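Local coordinates for sensor protein KdpD (Escherichia coli, PDB 4Y2F) that is a potassium-sensing histidine kinase, represented here by its GAF domain, which probably has a regulatory, signal-sensing role in the kinase, at residues V85-L90 / L101-P106. Numbering follows the deposited sequence.
Sequences VPYQIL and LVVVEP
Gln88 and Leu90 pair with Val104 and Val102 in a largely buried contact within the antiparallel hairpin of strands 88-94 and 97-106 of the GAF-domain sheet. Gln88 N reaches Val104 O at 2.9 Å and Gln88 O accepts Val104 N in return; Leu90 and Val102 repeat this two-bond exchange, all four bonds being nearly straight. Between them Ile89 and Val103 form a non-hydrogen-bonded pair, where Val103 CA lies 3.3 Å from Gln88 O in a CA-H...O contact. On the face of Ile89 and Val103, Ile89 CG2 meets Leu101 CD1 at 3.9 Å. With chi1 at 54° the Tyr87 ring stands over its own backbone, and CD1 meets Val103 CG1 obliquely at 4.0 Å, while Val85 CG2 covers one ring face. On the other face Leu90 CB rests on Val102 CG1 at 3.9 Å, and Gln88 NE2 hydrogen-bonds Gln118 OE1 of helix 115-142. Past the Gln88-Val104 pair, a water donates to Pro86 O and Pro106 O, each at 2.8 Å, joining the loop ahead of strand 88-94 to the end of strand 97-106. Helix 62-71 packs on Ile89 and Leu101, helix 109-112 on Gln88 and Val104: a central antiparallel sheet with helices on both faces, in 2-1-5-4-3 strand order, as in GAF domains.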
loop_
_atom_site.group_PDB
_atom_site.type_symbol
_atom_site.label_atom_id
_atom_site.label_comp_id
_atom_site.label_asym_id
_atom_site.label_seq_id
_atom_site.Cartn_x
_atom_site.Cartn_y
_atom_site.Cartn_z
ATOM N N VAL A 85 20.748 16.957 -9.853
ATOM C CA VAL A 85 19.873 16.749 -11.015
ATOM C C VAL A 85 18.448 17.202 -10.704
ATOM O O VAL A 85 18.035 17.202 -9.539
ATOM C CB VAL A 85 19.919 15.302 -11.549
ATOM C CG1 VAL A 85 21.333 14.977 -12.026
ATOM C CG2 VAL A 85 19.465 14.306 -10.500
ATOM N N PRO A 86 17.665 17.589 -11.713
ATOM C CA PRO A 86 16.312 18.111 -11.457
ATOM C C PRO A 86 15.245 17.031 -11.396
ATOM O O PRO A 86 14.073 17.323 -11.678
ATOM C CB PRO A 86 16.077 19.020 -12.667
ATOM C CG PRO A 86 16.777 18.293 -13.768
ATOM C CD PRO A 86 18.055 17.749 -13.119
ATOM N N TYR A 87 15.614 15.809 -11.025
ATOM C CA TYR A 87 14.661 14.709 -10.926
ATOM C C TYR A 87 15.080 13.803 -9.778
ATOM O O TYR A 87 16.208 13.869 -9.272
ATOM C CB TYR A 87 14.601 13.900 -12.230
ATOM C CG TYR A 87 15.951 13.386 -12.705
ATOM C CD1 TYR A 87 16.495 12.223 -12.196
ATOM C CD2 TYR A 87 16.694 14.102 -13.645
ATOM C CE1 TYR A 87 17.732 11.756 -12.611
ATOM C CE2 TYR A 87 17.921 13.635 -14.078
ATOM C CZ TYR A 87 18.450 12.474 -13.542
ATOM O OH TYR A 87 19.697 11.989 -13.956
ATOM N N GLN A 88 14.152 12.953 -9.352
ATOM C CA GLN A 88 14.447 11.898 -8.393
ATOM C C GLN A 88 14.403 10.540 -9.081
ATOM O O GLN A 88 13.613 10.318 -9.998
ATOM C CB GLN A 88 13.422 11.887 -7.266
ATOM C CG GLN A 88 13.337 13.199 -6.520
ATOM C CD GLN A 88 12.486 13.062 -5.293
ATOM O OE1 GLN A 88 11.274 13.147 -5.375
ATOM N NE2 GLN A 88 13.114 12.817 -4.151
ATOM N N ILE A 89 15.260 9.624 -8.616
ATOM C CA ILE A 89 15.243 8.231 -9.044
ATOM C C ILE A 89 14.863 7.426 -7.805
ATOM O O ILE A 89 15.624 7.382 -6.827
ATOM C CB ILE A 89 16.605 7.787 -9.585
ATOM C CG1 ILE A 89 16.944 8.569 -10.854
ATOM C CG2 ILE A 89 16.572 6.305 -9.893
ATOM C CD1 ILE A 89 18.309 8.177 -11.424
ATOM N N LEU A 90 13.685 6.792 -7.833
ATOM C CA LEU A 90 13.109 6.178 -6.632
ATOM C C LEU A 90 12.876 4.687 -6.830
ATOM O O LEU A 90 12.159 4.288 -7.768
ATOM C CB LEU A 90 11.797 6.871 -6.247
ATOM C CG LEU A 90 11.973 8.363 -5.974
ATOM C CD1 LEU A 90 10.612 8.987 -5.763
ATOM C CD2 LEU A 90 12.865 8.609 -4.767
ATOM N N LEU A 101 11.707 0.941 -10.824
ATOM C CA LEU A 101 12.063 2.290 -10.411
ATOM C C LEU A 101 11.050 3.247 -11.004
ATOM O O LEU A 101 10.395 2.948 -12.009
ATOM C CB LEU A 101 13.395 2.747 -11.003
ATOM C CG LEU A 101 14.699 2.051 -10.684
ATOM C CD1 LEU A 101 15.752 2.847 -11.416
ATOM C CD2 LEU A 101 14.969 2.067 -9.195
ATOM N N VAL A 102 10.918 4.412 -10.377
ATOM C CA VAL A 102 10.236 5.523 -11.026
ATOM C C VAL A 102 11.177 6.724 -11.030
ATOM O O VAL A 102 11.821 7.032 -10.013
ATOM C CB VAL A 102 8.855 5.818 -10.405
ATOM C CG1 VAL A 102 8.979 6.243 -8.941
ATOM C CG2 VAL A 102 8.084 6.846 -11.239
ATOM N N VAL A 103 11.310 7.348 -12.187
ATOM C CA VAL A 103 12.017 8.618 -12.322
ATOM C C VAL A 103 10.943 9.699 -12.314
ATOM O O VAL A 103 9.979 9.626 -13.090
ATOM C CB VAL A 103 12.837 8.667 -13.620
ATOM C CG1 VAL A 103 13.593 9.996 -13.700
ATOM C CG2 VAL A 103 13.819 7.496 -13.677
ATOM N N VAL A 104 11.078 10.669 -11.409
ATOM C CA VAL A 104 10.083 11.731 -11.225
ATOM C C VAL A 104 10.760 13.076 -11.474
ATOM O O VAL A 104 11.675 13.450 -10.727
ATOM C CB VAL A 104 9.471 11.694 -9.816
ATOM C CG1 VAL A 104 8.417 12.764 -9.676
ATOM C CG2 VAL A 104 8.876 10.310 -9.518
ATOM N N GLU A 105 10.280 13.805 -12.480
ATOM C CA GLU A 105 10.815 15.125 -12.814
ATOM C C GLU A 105 9.718 16.165 -12.634
ATOM O O GLU A 105 8.831 16.277 -13.490
ATOM C CB GLU A 105 11.337 15.144 -14.249
ATOM C CG GLU A 105 12.088 16.429 -14.529
ATOM C CD GLU A 105 12.602 16.509 -15.947
ATOM O OE1 GLU A 105 12.517 15.500 -16.686
ATOM O OE2 GLU A 105 13.082 17.601 -16.332
ATOM N N PRO A 106 9.736 16.941 -11.553
ATOM C CA PRO A 106 8.631 17.872 -11.291
ATOM C C PRO A 106 8.783 19.167 -12.069
ATOM O O PRO A 106 9.885 19.596 -12.412
ATOM C CB PRO A 106 8.792 18.150 -9.794
ATOM C CG PRO A 106 10.272 18.081 -9.566
ATOM C CD PRO A 106 10.751 16.963 -10.477
HETATM O O HOH W 1 12.672 19.723 -12.176
#